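Local coordinates for penaeus monodon metallodensovirus major capsid protein (Penaeus monodon metallodensovirus, PDB 6WH7) that assembles as sixty copies into the icosahedral capsid of a penaeid shrimp densovirus, each copy probably built on a jelly-roll β-barrel, at residues P155-S160 with L287-T292; Q165-V170 with G270-F275. One frame throughout, in Å; residues are numbered along the deposited sequence.

Contact 1: P155-S160 with L287-T292; sequences PYMIHS and LNAQFT
CA of P155 lies 8.2 Å from CA of L287, and CA of M157 7.3 Å from CA of A289, too wide for neighbouring strands of one sheet. The run from CA of P155 to CA of M157 makes 56° with that from CA of L287 to CA of F291. Both features are consistent with a meeting of the two facing sheets of a jelly-roll β-sandwich: strand 157-162 belongs to the sheet that also contains 270-274, and strand 287-302 to the one with 59-75 and 118-135. The order of the strands matches the CHEF and BIDG sheets of parvovirus capsids.

Side chains alone bridge the gap, all buried and apolar. M157 carries the largest share, its side chain touching both A289 and F291. Its CG stands anti to the backbone N (chi1 -178°), the chain continues extended, and a bend at chi3 turns the methyl toward F291. On the way its SD passes A289 CB at 3.6 Å. The F291 ring meets the methionine chain at about a right angle. This is a Met-aromatic contact of oblique geometry, with SD of M157 lying 60° off the ring normal. L273 touches both M157 and F291. At the start of both segments P155 and L287 pack on F151 of a second subunit, and P155 CG lies 4.0 Å from L287 CD2. Nearest the aromatic ring, CE of M157 approaches CE2 of F291 to 3.6 Å.

Contact 2: Q165-V170 with G270-F275; sequences QCLSKV and GHYLSF
Y272 reaches from strand 270-274 to L167 and V170, and the phenol end of its ring makes the whole contact. Its CG lies anti to the carbonyl carbon (chi1 -63°), which sends the ring across toward the start of strand 169-179. V170 comes from the opposite direction and brings one methyl, CG2, to the edge of the ring near its plane, 3.4 Å from Y272 OH. L167 touches the same oxygen with its base, CB lying 3.7 Å from Y272 OH. Beyond CB, chi1 of -85° and chi2 of 62° carry CD2 of L167 obliquely to the ring, 4.2 Å from Y272 CZ. The hydroxyl oxygen is thus bordered by carbon from both residues.

D162 accepts hydrogen bonds from the backbone N atoms of C166 and L167, tying down the turn that presents the leucine. F205 stacks on the Y272 ring and also touches L167, while F346 meets that ring steeply and packs on V170. With F346 contributed from farther along the chain, they form an aromatic cluster on the face of the CHEF sheet turned away from the jelly-roll interior, where the long connection between strands E and F lies.

Overall arrangement
Strands 157-162 and 270-274 join the two contacts as antiparallel neighbours in one sheet: I158 N lies 2.7 Å from S274 O in a probable hydrogen bond, and S160 N is placed likewise to Y272 O. Contact 1 lies on the inner face of this sheet, against the opposing sheet, and contact 2 on the outer face, against the loop that follows strand 157-162. Their centres are about 15 Å apart. Both are buried, though L167 in contact 2 is partly exposed. Contact 1 sets a methionine between an alanine and a phenylalanine, beside a separate proline-leucine pair; contact 2 uses a tyrosine hydroxyl end. Different neighbouring subunits pack near each.

Contact 1: P155-S160 with L287-T292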
# COMPACT_ATOMS: atom_id res chain seq x y z
N PRO A 155 -44.57 76.18 -40.38
CA PRO A 155 -44.93 76.77 -39.09
C PRO A 155 -45.22 75.73 -38.02
O PRO A 155 -45.03 74.52 -38.22
CB PRO A 155 -46.18 77.59 -39.40
CG PRO A 155 -46.10 77.85 -40.83
CD PRO A 155 -45.52 76.62 -41.42
N TYR A 156 -45.67 76.20 -36.87
CA TYR A 156 -46.09 75.34 -35.78
C TYR A 156 -47.18 76.06 -35.02
O TYR A 156 -47.33 77.28 -35.10
CB TYR A 156 -44.92 74.99 -34.85
CG TYR A 156 -44.16 76.20 -34.38
CD1 TYR A 156 -44.58 76.93 -33.28
CD2 TYR A 156 -43.00 76.59 -35.01
CE1 TYR A 156 -43.88 78.03 -32.86
CE2 TYR A 156 -42.30 77.67 -34.59
CZ TYR A 156 -42.74 78.39 -33.52
OH TYR A 156 -42.03 79.48 -33.11
N MET A 157 -47.97 75.29 -34.28
CA MET A 157 -48.93 75.85 -33.35
C MET A 157 -48.40 75.61 -31.95
O MET A 157 -47.92 74.52 -31.63
CB MET A 157 -50.31 75.22 -33.52
CG MET A 157 -51.35 75.81 -32.58
SD MET A 157 -52.99 75.15 -32.85
CE MET A 157 -52.79 73.51 -32.20
N ILE A 158 -48.48 76.63 -31.11
CA ILE A 158 -47.91 76.57 -29.77
C ILE A 158 -49.00 76.13 -28.81
O ILE A 158 -50.03 76.80 -28.69
CB ILE A 158 -47.33 77.93 -29.36
CG1 ILE A 158 -46.28 78.38 -30.36
CG2 ILE A 158 -46.69 77.82 -28.00
CD1 ILE A 158 -45.83 79.78 -30.16
N HIS A 159 -48.79 75.02 -28.13
CA HIS A 159 -49.63 74.63 -27.02
C HIS A 159 -48.96 75.10 -25.74
O HIS A 159 -47.83 74.70 -25.45
CB HIS A 159 -49.85 73.13 -26.94
CG HIS A 159 -50.82 72.74 -25.88
ND1 HIS A 159 -52.18 72.91 -26.01
CD2 HIS A 159 -50.62 72.29 -24.62
CE1 HIS A 159 -52.78 72.52 -24.90
NE2 HIS A 159 -51.85 72.14 -24.04
N SER A 160 -49.64 75.94 -24.98
CA SER A 160 -49.09 76.52 -23.78
C SER A 160 -49.85 76.02 -22.57
O SER A 160 -51.08 76.04 -22.56
CB SER A 160 -49.15 78.04 -23.84
OG SER A 160 -48.38 78.53 -24.91
N LEU A 287 -52.05 82.59 -39.52
CA LEU A 287 -51.82 81.16 -39.44
C LEU A 287 -53.08 80.49 -38.92
O LEU A 287 -53.71 80.97 -37.98
CB LEU A 287 -50.65 80.82 -38.52
CG LEU A 287 -49.29 81.33 -38.97
CD1 LEU A 287 -48.24 81.04 -37.91
CD2 LEU A 287 -48.91 80.70 -40.29
N ASN A 288 -53.44 79.38 -39.55
CA ASN A 288 -54.65 78.67 -39.19
C ASN A 288 -54.26 77.24 -38.88
O ASN A 288 -53.22 76.75 -39.31
CB ASN A 288 -55.66 78.73 -40.32
CG ASN A 288 -55.93 80.13 -40.77
OD1 ASN A 288 -56.58 80.91 -40.08
ND2 ASN A 288 -55.42 80.47 -41.94
N ALA A 289 -55.10 76.57 -38.10
CA ALA A 289 -54.78 75.22 -37.69
C ALA A 289 -56.04 74.38 -37.66
O ALA A 289 -57.09 74.83 -37.20
CB ALA A 289 -54.11 75.20 -36.32
N GLN A 290 -55.94 73.17 -38.18
CA GLN A 290 -56.90 72.12 -37.91
C GLN A 290 -56.21 71.03 -37.11
O GLN A 290 -55.05 70.71 -37.35
CB GLN A 290 -57.46 71.48 -39.17
CG GLN A 290 -58.63 70.59 -38.80
CD GLN A 290 -58.90 69.52 -39.80
OE1 GLN A 290 -58.15 69.34 -40.74
NE2 GLN A 290 -59.98 68.80 -39.60
N PHE A 291 -56.95 70.43 -36.19
CA PHE A 291 -56.50 69.23 -35.52
C PHE A 291 -57.73 68.48 -35.05
O PHE A 291 -58.86 68.93 -35.21
CB PHE A 291 -55.54 69.56 -34.37
CG PHE A 291 -56.07 70.58 -33.42
CD1 PHE A 291 -56.83 70.22 -32.34
CD2 PHE A 291 -55.81 71.91 -33.64
CE1 PHE A 291 -57.31 71.17 -31.49
CE2 PHE A 291 -56.29 72.85 -32.79
CZ PHE A 291 -57.03 72.48 -31.71
N THR A 292 -57.50 67.31 -34.47
CA THR A 292 -58.56 66.48 -33.94
C THR A 292 -58.57 66.60 -32.43
O THR A 292 -57.52 66.48 -31.79
CB THR A 292 -58.37 65.02 -34.36
OG1 THR A 292 -58.32 64.95 -35.79
CG2 THR A 292 -59.51 64.18 -33.88

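Contact 2: Q165-V170 with G270-F275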
# COMPACT_ATOMS: atom_id res chain seq x y z
N GLN A 165 -49.33 80.20 -13.51
CA GLN A 165 -50.56 80.99 -13.49
C GLN A 165 -50.27 82.47 -13.74
O GLN A 165 -50.58 83.34 -12.93
CB GLN A 165 -51.33 80.77 -12.19
CG GLN A 165 -52.70 81.41 -12.17
CD GLN A 165 -53.47 81.06 -10.94
OE1 GLN A 165 -53.05 80.23 -10.17
NE2 GLN A 165 -54.61 81.70 -10.75
N CYS A 166 -49.62 82.73 -14.87
CA CYS A 166 -49.55 84.10 -15.36
C CYS A 166 -50.95 84.69 -15.49
O CYS A 166 -51.18 85.85 -15.14
CB CYS A 166 -48.83 84.14 -16.70
SG CYS A 166 -47.14 83.57 -16.66
N LEU A 167 -51.89 83.90 -15.99
CA LEU A 167 -53.27 84.30 -16.19
C LEU A 167 -54.12 83.56 -15.18
O LEU A 167 -54.30 82.35 -15.27
CB LEU A 167 -53.72 84.01 -17.61
CG LEU A 167 -53.43 85.04 -18.69
CD1 LEU A 167 -51.95 85.26 -18.85
CD2 LEU A 167 -54.02 84.57 -20.00
N SER A 168 -54.64 84.29 -14.20
CA SER A 168 -55.52 83.69 -13.21
C SER A 168 -56.92 83.50 -13.77
O SER A 168 -57.52 82.44 -13.63
CB SER A 168 -55.57 84.57 -11.96
OG SER A 168 -56.49 84.07 -11.02
N LYS A 169 -57.45 84.54 -14.40
CA LYS A 169 -58.78 84.55 -14.96
C LYS A 169 -58.68 85.12 -16.36
O LYS A 169 -57.90 86.05 -16.61
CB LYS A 169 -59.72 85.39 -14.11
CG LYS A 169 -61.13 85.40 -14.57
CD LYS A 169 -61.95 86.34 -13.74
CE LYS A 169 -62.14 85.84 -12.34
NZ LYS A 169 -62.98 86.78 -11.55
N VAL A 170 -59.45 84.56 -17.28
CA VAL A 170 -59.27 84.82 -18.70
C VAL A 170 -60.60 85.26 -19.28
O VAL A 170 -61.62 84.59 -19.09
CB VAL A 170 -58.75 83.57 -19.43
CG1 VAL A 170 -58.67 83.83 -20.87
CG2 VAL A 170 -57.39 83.19 -18.90
N GLY A 270 -53.90 76.43 -16.97
CA GLY A 270 -54.53 76.93 -18.18
C GLY A 270 -53.85 76.37 -19.39
O GLY A 270 -52.62 76.40 -19.51
N HIS A 271 -54.64 75.81 -20.30
CA HIS A 271 -54.11 75.36 -21.57
C HIS A 271 -54.53 76.33 -22.66
O HIS A 271 -55.67 76.80 -22.68
CB HIS A 271 -54.55 73.94 -21.92
CG HIS A 271 -53.93 72.90 -21.06
ND1 HIS A 271 -54.19 71.56 -21.21
CD2 HIS A 271 -53.09 72.99 -20.01
CE1 HIS A 271 -53.51 70.87 -20.32
NE2 HIS A 271 -52.84 71.72 -19.57
N TYR A 272 -53.59 76.64 -23.53
CA TYR A 272 -53.69 77.75 -24.45
C TYR A 272 -53.09 77.35 -25.77
O TYR A 272 -52.05 76.68 -25.81
CB TYR A 272 -52.95 78.96 -23.89
CG TYR A 272 -53.51 79.48 -22.60
CD1 TYR A 272 -54.79 79.98 -22.52
CD2 TYR A 272 -52.78 79.38 -21.43
CE1 TYR A 272 -55.30 80.44 -21.34
CE2 TYR A 272 -53.28 79.83 -20.25
CZ TYR A 272 -54.54 80.36 -20.21
OH TYR A 272 -55.03 80.80 -19.01
N LEU A 273 -53.74 77.74 -26.86
CA LEU A 273 -53.21 77.55 -28.19
C LEU A 273 -52.86 78.91 -28.78
O LEU A 273 -53.60 79.88 -28.58
CB LEU A 273 -54.19 76.81 -29.09
CG LEU A 273 -54.41 75.38 -28.65
CD1 LEU A 273 -55.45 74.71 -29.49
CD2 LEU A 273 -53.11 74.62 -28.71
N SER A 274 -51.75 78.97 -29.48
CA SER A 274 -51.23 80.24 -29.96
C SER A 274 -50.37 79.96 -31.18
O SER A 274 -49.92 78.84 -31.41
CB SER A 274 -50.43 80.95 -28.88
OG SER A 274 -49.94 82.19 -29.33
N PHE A 275 -50.16 81.00 -31.97
CA PHE A 275 -49.26 80.85 -33.10
C PHE A 275 -48.07 81.78 -32.93
O PHE A 275 -48.19 82.84 -32.32
CB PHE A 275 -49.96 81.14 -34.42
CG PHE A 275 -51.04 80.18 -34.75
CD1 PHE A 275 -50.75 78.95 -35.28
CD2 PHE A 275 -52.36 80.51 -34.53
CE1 PHE A 275 -51.75 78.07 -35.58
CE2 PHE A 275 -53.36 79.63 -34.83
CZ PHE A 275 -53.05 78.41 -35.35